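Endoglucanase (Humicola insolens, PDB 1DYS) hydrolyses internal beta-1,4-glucosidic linkages of cellulose as a family 6 glycoside hydrolase, contributing to the recycling of plant biomass. Local coordinates at residues L83-L88 and V134-D139; S54-L59 and K113-N118; I175-D180 and A211-F216; T10-S15 and T49-S54. One frame throughout, in Å; residues are numbered along the deposited sequence.

In the fold
Interaction 1 is the hub of the four contacts, lying within the parallel sheet about 7 Å from the centre of the chain and holding Asp139, assigned as a proton donor. On one flank, Leu136 N reaches Tyr178 O at 2.8 Å, joining it to interaction 3 in the same sheet, with centres about 11 Å apart. On another, Val84 N lies 2.8 Å from Tyr51 O, leading into interaction 4, which holds the probable substrate residues Trp52 and Ser54. Interaction 2 shares Ser54 with interaction 4, and its Tyr116 touches both interactions 1 and 4. Interactions 2 and 3 do not touch; their nearest atoms are about 9 Å apart.

Interaction 1 (L83-L88 and V134-D139); sequences LVLYNL and VILEPD
The Tyr86 ring and the Glu137 carboxylate, their planes 48° apart, meet obliquely where OE1 of Glu137 comes to 3.8 Å from CD1 of Tyr86. CD of Pro138 approaches the ring at the same CD1, 3.6 Å away, again at a slant, while CG of Pro138 packs on CG1 of Val84. Asn87 N meets Glu137 OE2 at 2.9 Å on the syn side, 23° out of the carboxylate plane, and Leu88 N adds a weak bond to OE1. The bend in the glutamate chain (chi2 -68°) brings its carboxylate to these two amides, and Tyr112 OH bonds OE2. A leucine in place of Glu137 would probably leave Asn87 N, Leu88 N and Tyr112 OH without their carboxylate and the 86-88 loop freer to shift. Upstream the backbones pair in parallel: Ile135 N donates to Leu83 O at 2.9 Å, Leu85 N to Ile135 O at 2.8 Å and Glu137 N to Leu85 O at 2.8 Å. Tyr86 OH is hydrogen-bonded to Asp92, and the chain leads on to Asp139; the two aspartates are probably the proton donors. Acids carried at the C-terminal ends of parallel strands are characteristic of the distorted beta/alpha barrel of family 6 glycosidases.

Interaction 2 (S54-L59 and K113-N118); sequences SNIFLL and KNEYVN
The hydroxyl of Tyr116, whose ring presents its edge to Asn55 O and to CG1 of Ile56, is gripped by two backbone groups, Ile53 O and Tyr86 N. That pair of bonds ties the end of the ring to strand 51-53 and to the loop after strand 79-85, and probably fixes where the ring meets the 54-59 loop. The phenol reaches them because CG stands anti to the backbone N (chi1 179°), which carries the ring to the 54-59 loop; CE1 of Tyr116 then lies 4.0 Å from Asn55 O. Apolar atoms make the rest of the contact. Ile56 CG1 rests 3.6 Å from Glu115 O and CD1 of Ile56 lies 3.9 Å from CB of Glu115, while Leu59 straddles the same turn, its CD1 3.7 Å from Glu115 O and its CD2 4.2 Å from CD1 of Tyr116. The loop is shaped from within by an Asx motif, in which Leu58 N donates to Asn55 OD1 at 3.0 Å. The helix widens to a pi-type turn here, with Asn118 N bonded to Lys113 O at 2.9 Å. OE1 of Glu115 forms a salt bridge with Arg60 of the second subunit, whose Phe57 packs on Ile56. The arrangement is a loop at the end of a strand packed on a helix of the barrel wall, next to the probable substrate-binding Ser54 and at the subunit interface.

Interaction 3 (I175-D180 and A211-F216); sequences IHLYLD and AKIRGF
Packing is tight along residues 177-179, where Tyr178 lies beside Arg214 and Leu179 O comes 3.1 Å from Phe216 CA, and it thins out toward Lys212. CB of Arg214 sits over one face of the Tyr178 ring, toward its rim, and CG comes within 3.5 Å of Tyr178 OH; the two side chains run side by side, the guanidinium standing almost perpendicular to the ring (88°). Both reach Asp304, which forms a salt bridge with Arg214 NE and is hydrogen-bonded to Tyr178 OH, so a leucine in place of Tyr178 would probably deprive Asp304 of its hydroxyl partner and strip the aromatic cover from the aliphatic part of Arg214. Beside the ring, Gly215 has backbone angles at which a CB would be jammed against the preceding carbonyl O. Leu177 O is doubly gripped, by Arg214 N at 2.8 Å and more weakly by Gly215 N at 3.3 Å, and Leu179 N closes the ladder on Gly215 O at 2.9 Å. On the other face of the sheet Leu179 CB meets CD1 of Ile213 at 4.0 Å, carried there because Ile213 CG1 lies between its backbone N and carbonyl carbon (chi1 62°). Leu179 O lies in the plane of the Phe216 ring, at its edge. Lys212, by contrast, is exposed, and its chain leads away from strand 175-180; the contact here falls to Leu177 CD1 against Lys212 O at 3.9 Å. Two parallel strands joined through helix 190-207, which packs on Ile213 and Phe216, make a beta-alpha-beta crossover, the repeating element of this barrel-like fold.

Interaction 4 (T10-S15 and T49-S54); sequences TLLVNS and TFYWIS
Asn14 holds CG anti to the backbone N (chi1 174°) and Tyr51 holds its CG anti to the carbonyl carbon (chi1 -72°), which brings the amide over the tyrosine ring, planes 10° apart. CG of Asn14 stands 3.9 Å above the plane of the Tyr51 ring, over its centre, and CB adds a CH-pi contact to the same face. The amide is held at both ends: ND2 of Asn14 donates to Phe50 O at 2.9 Å, coming from above that carbonyl plane, while OD1 of Asn14 caps helix 15-29 through Tyr17 N. A water bonded to ND2 accepts from Trp52 N at 2.9 Å, and another links Asn14 N with Thr49 OG1. Tyr51 OH gives a weak bond to Val13 O at 2.8 Å, takes another weak one from Ser15 N, and is bonded to Asn68. Thr49 N reaches Leu12 O at 3.2 Å, while CD1 of Leu11 packs on CE1 of Phe50 at 4.0 Å. With N-H and C=O both occupied, the buried amide is unlikely to flip, and its stacking should help fix the ring. The helix start at Asn14 is thus coupled to the strand that carries Trp52, a probable substrate-binding residue.

Interaction 1 (L83-L88 and V134-D139)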
# COMPACT_ATOMS: atom_id res chain seq x y z
N LEU A 83 -4.61 7.97 18.32
CA LEU A 83 -3.76 7.07 17.52
C LEU A 83 -4.65 5.93 17.00
O LEU A 83 -5.49 5.43 17.76
CB LEU A 83 -2.63 6.42 18.33
CG LEU A 83 -1.61 7.42 18.89
CD1 LEU A 83 -0.59 6.63 19.74
CD2 LEU A 83 -0.94 8.19 17.78
N VAL A 84 -4.40 5.47 15.77
CA VAL A 84 -5.18 4.34 15.24
C VAL A 84 -4.20 3.14 15.19
O VAL A 84 -3.16 3.28 14.58
CB VAL A 84 -5.70 4.60 13.81
CG1 VAL A 84 -6.66 3.46 13.45
CG2 VAL A 84 -6.47 5.92 13.75
N LEU A 85 -4.51 2.11 15.96
CA LEU A 85 -3.65 0.91 16.00
C LEU A 85 -4.28 0.00 14.96
O LEU A 85 -5.41 -0.49 15.15
CB LEU A 85 -3.71 0.35 17.43
CG LEU A 85 -2.74 -0.79 17.72
CD1 LEU A 85 -2.34 -0.75 19.19
CD2 LEU A 85 -3.36 -2.13 17.35
N TYR A 86 -3.58 -0.15 13.83
CA TYR A 86 -4.18 -0.82 12.68
C TYR A 86 -3.16 -1.63 11.89
O TYR A 86 -2.68 -1.14 10.87
CB TYR A 86 -4.83 0.26 11.79
CG TYR A 86 -5.52 -0.13 10.52
CD1 TYR A 86 -6.49 -1.12 10.46
CD2 TYR A 86 -5.21 0.51 9.31
CE1 TYR A 86 -7.17 -1.46 9.29
CE2 TYR A 86 -5.85 0.18 8.13
CZ TYR A 86 -6.82 -0.81 8.12
OH TYR A 86 -7.45 -1.11 6.93
N ASN A 87 -2.84 -2.82 12.39
CA ASN A 87 -1.91 -3.68 11.61
C ASN A 87 -2.21 -5.14 11.84
O ASN A 87 -1.30 -6.02 11.80
CB ASN A 87 -0.48 -3.30 11.98
CG ASN A 87 0.51 -3.75 10.91
OD1 ASN A 87 0.15 -4.04 9.77
ND2 ASN A 87 1.77 -3.81 11.29
N LEU A 88 -3.49 -5.49 12.01
CA LEU A 88 -3.84 -6.89 12.26
C LEU A 88 -3.38 -7.83 11.17
O LEU A 88 -3.38 -7.56 9.96
CB LEU A 88 -5.40 -6.95 12.27
CG LEU A 88 -6.06 -8.13 12.99
CD1 LEU A 88 -5.74 -8.10 14.48
CD2 LEU A 88 -7.57 -8.09 12.75
N VAL A 134 -6.74 5.55 21.94
CA VAL A 134 -6.27 4.63 20.89
C VAL A 134 -7.46 3.87 20.36
O VAL A 134 -8.18 3.16 21.04
CB VAL A 134 -5.22 3.63 21.45
CG1 VAL A 134 -4.83 2.62 20.37
CG2 VAL A 134 -4.03 4.37 22.00
N ILE A 135 -7.68 3.95 19.04
CA ILE A 135 -8.68 3.22 18.34
C ILE A 135 -8.03 1.90 17.92
O ILE A 135 -6.98 1.89 17.28
CB ILE A 135 -9.25 3.99 17.15
CG1 ILE A 135 -10.14 5.10 17.73
CG2 ILE A 135 -9.98 3.03 16.21
CD1 ILE A 135 -10.82 5.94 16.65
N LEU A 136 -8.71 0.84 18.34
CA LEU A 136 -8.15 -0.45 18.05
C LEU A 136 -8.82 -1.12 16.85
O LEU A 136 -9.96 -1.54 16.81
CB LEU A 136 -8.30 -1.43 19.21
CG LEU A 136 -7.71 -0.96 20.54
CD1 LEU A 136 -8.35 -1.77 21.65
CD2 LEU A 136 -6.19 -1.10 20.50
N GLU A 137 -7.98 -1.36 15.85
CA GLU A 137 -8.22 -2.12 14.65
C GLU A 137 -9.55 -1.95 13.96
O GLU A 137 -10.51 -2.75 13.99
CB GLU A 137 -8.02 -3.62 15.00
CG GLU A 137 -6.59 -3.98 15.42
CD GLU A 137 -5.56 -3.87 14.28
OE1 GLU A 137 -5.96 -3.75 13.11
OE2 GLU A 137 -4.38 -4.00 14.60
N PRO A 138 -9.69 -0.85 13.25
CA PRO A 138 -10.85 -0.50 12.46
C PRO A 138 -11.32 -1.69 11.62
O PRO A 138 -10.60 -2.44 10.97
CB PRO A 138 -10.41 0.66 11.56
CG PRO A 138 -9.35 1.30 12.45
CD PRO A 138 -8.61 0.16 13.14
N ASP A 139 -12.62 -1.93 11.65
CA ASP A 139 -13.41 -2.92 10.98
C ASP A 139 -13.10 -4.36 11.38
O ASP A 139 -13.67 -5.23 10.74
CB ASP A 139 -13.37 -2.80 9.44
CG ASP A 139 -14.03 -1.51 9.01
OD1 ASP A 139 -14.92 -1.05 9.79
OD2 ASP A 139 -13.72 -0.96 7.93

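Interaction 2 (S54-L59 and K113-N118)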
# COMPACT_ATOMS: atom_id res chain seq x y z
N SER A 54 -0.43 2.61 10.65
CA SER A 54 -0.93 1.54 9.77
C SER A 54 0.07 0.47 9.41
O SER A 54 -0.25 -0.41 8.62
CB SER A 54 -1.55 2.17 8.52
OG SER A 54 -2.53 3.16 8.89
N ASN A 55 1.29 0.56 9.90
CA ASN A 55 2.31 -0.45 9.67
C ASN A 55 3.51 -0.15 10.57
O ASN A 55 3.54 0.84 11.31
CB ASN A 55 2.72 -0.55 8.21
CG ASN A 55 3.13 0.80 7.69
OD1 ASN A 55 4.06 1.44 8.16
ND2 ASN A 55 2.33 1.28 6.73
N ILE A 56 4.48 -1.06 10.58
CA ILE A 56 5.63 -1.01 11.49
C ILE A 56 6.47 0.20 11.19
O ILE A 56 6.93 0.87 12.14
CB ILE A 56 6.44 -2.32 11.41
CG1 ILE A 56 5.70 -3.43 12.20
CG2 ILE A 56 7.84 -2.16 11.99
CD1 ILE A 56 6.10 -4.82 11.65
N PHE A 57 6.66 0.54 9.93
CA PHE A 57 7.38 1.76 9.55
C PHE A 57 6.76 2.99 10.26
O PHE A 57 7.49 3.88 10.69
CB PHE A 57 7.31 1.93 8.04
CG PHE A 57 7.94 3.17 7.48
CD1 PHE A 57 9.30 3.20 7.24
CD2 PHE A 57 7.20 4.31 7.25
CE1 PHE A 57 9.90 4.34 6.72
CE2 PHE A 57 7.76 5.44 6.71
CZ PHE A 57 9.13 5.46 6.48
N LEU A 58 5.45 3.10 10.26
CA LEU A 58 4.74 4.21 10.85
C LEU A 58 4.74 4.20 12.37
O LEU A 58 4.22 5.21 12.89
CB LEU A 58 3.33 4.42 10.31
CG LEU A 58 3.28 4.66 8.80
CD1 LEU A 58 1.84 4.58 8.26
CD2 LEU A 58 3.86 6.04 8.47
N LEU A 59 5.32 3.24 13.08
CA LEU A 59 5.47 3.44 14.54
C LEU A 59 6.19 4.73 14.84
O LEU A 59 5.92 5.32 15.90
CB LEU A 59 6.31 2.28 15.13
CG LEU A 59 5.55 0.93 15.20
CD1 LEU A 59 6.57 -0.19 15.36
CD2 LEU A 59 4.59 0.97 16.38
N LYS A 113 2.44 -9.27 17.61
CA LYS A 113 2.78 -8.99 19.02
C LYS A 113 4.13 -8.33 19.23
O LYS A 113 4.24 -7.33 19.97
CB LYS A 113 2.79 -10.31 19.81
CG LYS A 113 1.48 -11.04 19.71
CD LYS A 113 1.57 -12.36 20.52
CE LYS A 113 0.16 -12.92 20.67
NZ LYS A 113 0.20 -14.36 21.06
N ASN A 114 5.20 -8.93 18.69
CA ASN A 114 6.55 -8.52 19.03
C ASN A 114 7.09 -7.35 18.25
O ASN A 114 7.87 -6.58 18.84
CB ASN A 114 7.48 -9.76 18.84
CG ASN A 114 6.95 -10.89 19.73
OD1 ASN A 114 6.61 -10.68 20.88
ND2 ASN A 114 6.84 -12.11 19.22
N GLU A 115 6.71 -7.17 17.01
CA GLU A 115 7.25 -6.08 16.21
C GLU A 115 6.29 -4.89 16.09
O GLU A 115 6.81 -3.86 15.63
CB GLU A 115 7.59 -6.60 14.79
CG GLU A 115 8.76 -7.57 14.76
CD GLU A 115 9.15 -7.97 13.34
OE1 GLU A 115 9.55 -7.12 12.52
OE2 GLU A 115 8.99 -9.16 12.99
N TYR A 116 5.02 -5.09 16.48
CA TYR A 116 4.09 -3.96 16.33
C TYR A 116 3.43 -3.59 17.67
O TYR A 116 3.72 -2.45 18.08
CB TYR A 116 3.10 -4.24 15.20
CG TYR A 116 2.08 -3.13 15.02
CD1 TYR A 116 2.40 -1.96 14.35
CD2 TYR A 116 0.82 -3.24 15.58
CE1 TYR A 116 1.48 -0.92 14.21
CE2 TYR A 116 -0.12 -2.20 15.46
CZ TYR A 116 0.22 -1.07 14.76
OH TYR A 116 -0.69 -0.03 14.63
N VAL A 117 2.72 -4.50 18.33
CA VAL A 117 2.12 -4.10 19.61
C VAL A 117 3.17 -3.77 20.67
O VAL A 117 3.07 -2.71 21.30
CB VAL A 117 1.14 -5.19 20.09
CG1 VAL A 117 0.57 -4.87 21.44
CG2 VAL A 117 -0.00 -5.31 19.06
N ASN A 118 4.21 -4.60 20.84
CA ASN A 118 5.16 -4.26 21.92
C ASN A 118 5.75 -2.89 21.81
O ASN A 118 5.69 -2.11 22.78
CB ASN A 118 6.20 -5.37 22.07
CG ASN A 118 5.53 -6.62 22.61
OD1 ASN A 118 4.39 -6.76 23.01
ND2 ASN A 118 6.36 -7.69 22.61

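Interaction 3 (I175-D180 and A211-F216)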
# COMPACT_ATOMS: atom_id res chain seq x y z
N ILE A 175 -3.86 5.85 29.08
CA ILE A 175 -4.20 5.23 27.79
C ILE A 175 -5.66 4.82 27.80
O ILE A 175 -6.11 4.01 28.63
CB ILE A 175 -3.34 3.99 27.52
CG1 ILE A 175 -1.85 4.31 27.48
CG2 ILE A 175 -3.77 3.33 26.20
CD1 ILE A 175 -0.97 3.05 27.39
N HIS A 176 -6.45 5.36 26.86
CA HIS A 176 -7.89 5.11 26.78
C HIS A 176 -8.24 4.37 25.50
O HIS A 176 -8.00 4.89 24.42
CB HIS A 176 -8.61 6.47 26.84
CG HIS A 176 -8.07 7.26 28.02
ND1 HIS A 176 -8.49 6.99 29.32
CD2 HIS A 176 -7.12 8.20 28.07
CE1 HIS A 176 -7.80 7.82 30.11
NE2 HIS A 176 -6.98 8.56 29.40
N LEU A 177 -8.66 3.13 25.68
CA LEU A 177 -8.87 2.25 24.52
C LEU A 177 -10.28 2.26 24.03
O LEU A 177 -11.24 2.09 24.78
CB LEU A 177 -8.42 0.84 24.90
CG LEU A 177 -6.97 0.69 25.35
CD1 LEU A 177 -6.69 -0.74 25.79
CD2 LEU A 177 -6.00 1.11 24.25
N TYR A 178 -10.44 2.42 22.70
CA TYR A 178 -11.73 2.38 22.04
C TYR A 178 -11.65 1.31 20.97
O TYR A 178 -10.92 1.44 19.98
CB TYR A 178 -12.05 3.77 21.46
CG TYR A 178 -12.31 4.86 22.50
CD1 TYR A 178 -13.61 5.02 22.99
CD2 TYR A 178 -11.31 5.67 22.96
CE1 TYR A 178 -13.88 6.02 23.92
CE2 TYR A 178 -11.55 6.65 23.91
CZ TYR A 178 -12.83 6.80 24.38
OH TYR A 178 -13.02 7.80 25.30
N LEU A 179 -12.36 0.21 21.14
CA LEU A 179 -12.37 -0.92 20.21
C LEU A 179 -13.34 -0.66 19.08
O LEU A 179 -14.52 -0.34 19.28
CB LEU A 179 -12.69 -2.20 21.03
CG LEU A 179 -12.81 -3.51 20.28
CD1 LEU A 179 -11.49 -3.85 19.59
CD2 LEU A 179 -13.20 -4.62 21.27
N ASP A 180 -12.82 -0.75 17.84
CA ASP A 180 -13.65 -0.33 16.71
C ASP A 180 -14.80 -1.25 16.46
O ASP A 180 -14.62 -2.46 16.55
CB ASP A 180 -12.74 -0.20 15.44
CG ASP A 180 -13.66 0.43 14.40
OD1 ASP A 180 -13.88 1.61 14.51
OD2 ASP A 180 -14.18 -0.29 13.54
N ALA A 211 -8.22 -6.66 32.37
CA ALA A 211 -8.18 -5.85 31.18
C ALA A 211 -9.43 -4.99 31.01
O ALA A 211 -10.55 -5.46 31.26
CB ALA A 211 -8.09 -6.78 29.97
N LYS A 212 -9.23 -3.74 30.59
CA LYS A 212 -10.43 -2.95 30.32
C LYS A 212 -10.22 -2.14 29.03
O LYS A 212 -9.10 -1.86 28.63
CB LYS A 212 -10.84 -1.95 31.38
CG LYS A 212 -9.79 -1.30 32.24
CD LYS A 212 -9.54 -2.19 33.45
CE LYS A 212 -10.26 -1.73 34.70
NZ LYS A 212 -9.47 -2.14 35.90
N ILE A 213 -11.38 -1.73 28.51
CA ILE A 213 -11.41 -0.76 27.44
C ILE A 213 -12.38 0.34 27.91
O ILE A 213 -13.21 0.06 28.80
CB ILE A 213 -11.89 -1.29 26.08
CG1 ILE A 213 -13.32 -1.82 26.13
CG2 ILE A 213 -10.86 -2.34 25.60
CD1 ILE A 213 -13.75 -2.56 24.86
N ARG A 214 -12.23 1.54 27.35
CA ARG A 214 -13.20 2.58 27.73
C ARG A 214 -14.51 2.39 26.99
O ARG A 214 -15.61 2.71 27.44
CB ARG A 214 -12.61 3.97 27.44
CG ARG A 214 -13.64 5.10 27.41
CD ARG A 214 -14.24 5.34 28.79
NE ARG A 214 -15.11 6.53 28.73
CZ ARG A 214 -15.78 6.93 29.83
NH1 ARG A 214 -15.68 6.26 30.98
NH2 ARG A 214 -16.56 7.99 29.74
N GLY A 215 -14.41 1.88 25.76
CA GLY A 215 -15.53 1.70 24.91
C GLY A 215 -15.11 1.50 23.45
O GLY A 215 -14.28 0.63 23.22
N PHE A 216 -15.85 2.13 22.55
CA PHE A 216 -15.80 1.77 21.14
C PHE A 216 -15.63 2.94 20.18
O PHE A 216 -15.94 4.05 20.61
CB PHE A 216 -17.14 1.06 20.73
CG PHE A 216 -17.49 -0.01 21.77
CD1 PHE A 216 -16.79 -1.19 21.78
CD2 PHE A 216 -18.43 0.26 22.77
CE1 PHE A 216 -17.02 -2.16 22.75
CE2 PHE A 216 -18.66 -0.71 23.72
CZ PHE A 216 -17.97 -1.90 23.73

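Interaction 4 (T10-S15 and T49-S54)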
# COMPACT_ATOMS: atom_id res chain seq x y z
N THR A 10 -8.32 18.94 24.29
CA THR A 10 -8.46 19.24 22.86
C THR A 10 -7.83 18.08 22.07
O THR A 10 -6.71 17.73 22.41
CB THR A 10 -7.72 20.51 22.46
OG1 THR A 10 -6.46 20.56 23.15
CG2 THR A 10 -8.56 21.72 22.89
N LEU A 11 -8.54 17.51 21.11
CA LEU A 11 -7.92 16.46 20.27
C LEU A 11 -6.78 17.09 19.49
O LEU A 11 -6.83 18.13 18.85
CB LEU A 11 -8.97 15.89 19.32
CG LEU A 11 -8.46 14.73 18.45
CD1 LEU A 11 -7.90 13.54 19.22
CD2 LEU A 11 -9.57 14.32 17.48
N LEU A 12 -5.58 16.45 19.56
CA LEU A 12 -4.39 17.02 18.97
C LEU A 12 -4.40 17.11 17.44
O LEU A 12 -4.83 16.16 16.80
CB LEU A 12 -3.15 16.26 19.47
CG LEU A 12 -1.78 16.79 19.01
CD1 LEU A 12 -1.35 18.03 19.78
CD2 LEU A 12 -0.73 15.70 19.15
N VAL A 13 -3.91 18.24 16.93
CA VAL A 13 -3.82 18.33 15.45
C VAL A 13 -2.84 17.27 14.94
O VAL A 13 -1.82 16.96 15.57
CB VAL A 13 -3.35 19.73 15.04
CG1 VAL A 13 -2.68 19.76 13.68
CG2 VAL A 13 -4.50 20.76 15.10
N ASN A 14 -3.12 16.69 13.78
CA ASN A 14 -2.23 15.75 13.11
C ASN A 14 -1.35 16.61 12.21
O ASN A 14 -1.81 17.20 11.22
CB ASN A 14 -3.04 14.70 12.37
CG ASN A 14 -2.23 13.73 11.53
OD1 ASN A 14 -1.15 14.08 11.12
ND2 ASN A 14 -2.80 12.53 11.29
N SER A 15 -0.06 16.73 12.49
CA SER A 15 0.83 17.59 11.73
C SER A 15 1.05 17.12 10.30
O SER A 15 1.22 17.97 9.42
CB SER A 15 2.17 17.77 12.45
OG SER A 15 2.69 16.49 12.75
N THR A 49 -7.01 15.53 14.48
CA THR A 49 -7.27 14.33 13.68
C THR A 49 -6.39 13.22 14.24
O THR A 49 -5.29 13.53 14.70
CB THR A 49 -6.97 14.61 12.21
OG1 THR A 49 -7.89 15.64 11.77
CG2 THR A 49 -7.37 13.41 11.35
N PHE A 50 -6.88 11.97 14.27
CA PHE A 50 -5.97 10.92 14.71
C PHE A 50 -4.82 10.68 13.73
O PHE A 50 -4.87 10.99 12.54
CB PHE A 50 -6.79 9.60 14.71
CG PHE A 50 -7.61 9.41 15.94
CD1 PHE A 50 -8.49 10.38 16.38
CD2 PHE A 50 -7.48 8.25 16.69
CE1 PHE A 50 -9.22 10.19 17.52
CE2 PHE A 50 -8.20 8.06 17.86
CZ PHE A 50 -9.10 9.04 18.29
N TYR A 51 -3.76 10.11 14.31
CA TYR A 51 -2.59 9.63 13.55
C TYR A 51 -2.74 8.13 13.29
O TYR A 51 -2.94 7.35 14.25
CB TYR A 51 -1.35 9.83 14.45
CG TYR A 51 -0.88 11.26 14.66
CD1 TYR A 51 -1.58 12.06 15.56
CD2 TYR A 51 0.23 11.79 14.04
CE1 TYR A 51 -1.22 13.36 15.82
CE2 TYR A 51 0.62 13.10 14.30
CZ TYR A 51 -0.12 13.88 15.18
OH TYR A 51 0.29 15.18 15.41
N TRP A 52 -2.63 7.70 12.04
CA TRP A 52 -2.75 6.32 11.68
C TRP A 52 -1.41 5.58 11.68
O TRP A 52 -0.51 5.91 10.92
CB TRP A 52 -3.39 6.17 10.30
CG TRP A 52 -4.86 6.52 10.30
CD1 TRP A 52 -5.42 7.74 10.54
CD2 TRP A 52 -5.95 5.60 10.09
NE1 TRP A 52 -6.79 7.67 10.43
CE2 TRP A 52 -7.12 6.36 10.15
CE3 TRP A 52 -6.01 4.22 9.82
CZ2 TRP A 52 -8.39 5.77 9.96
CZ3 TRP A 52 -7.26 3.65 9.63
CH2 TRP A 52 -8.44 4.43 9.69
N ILE A 53 -1.39 4.57 12.56
CA ILE A 53 -0.13 3.80 12.71
C ILE A 53 -0.34 2.48 11.97
O ILE A 53 -0.58 1.41 12.58
CB ILE A 53 0.23 3.58 14.18
CG1 ILE A 53 0.22 4.85 15.03
CG2 ILE A 53 1.67 3.01 14.21
CD1 ILE A 53 0.85 6.10 14.49
N SER A 54 -0.43 2.61 10.65
CA SER A 54 -0.93 1.54 9.77
C SER A 54 0.07 0.47 9.41
O SER A 54 -0.25 -0.41 8.62
CB SER A 54 -1.55 2.17 8.52
OG SER A 54 -2.53 3.16 8.89
O HOH W 1 -5.60 17.60 12.41
O HOH W 2 -2.03 9.73 10.08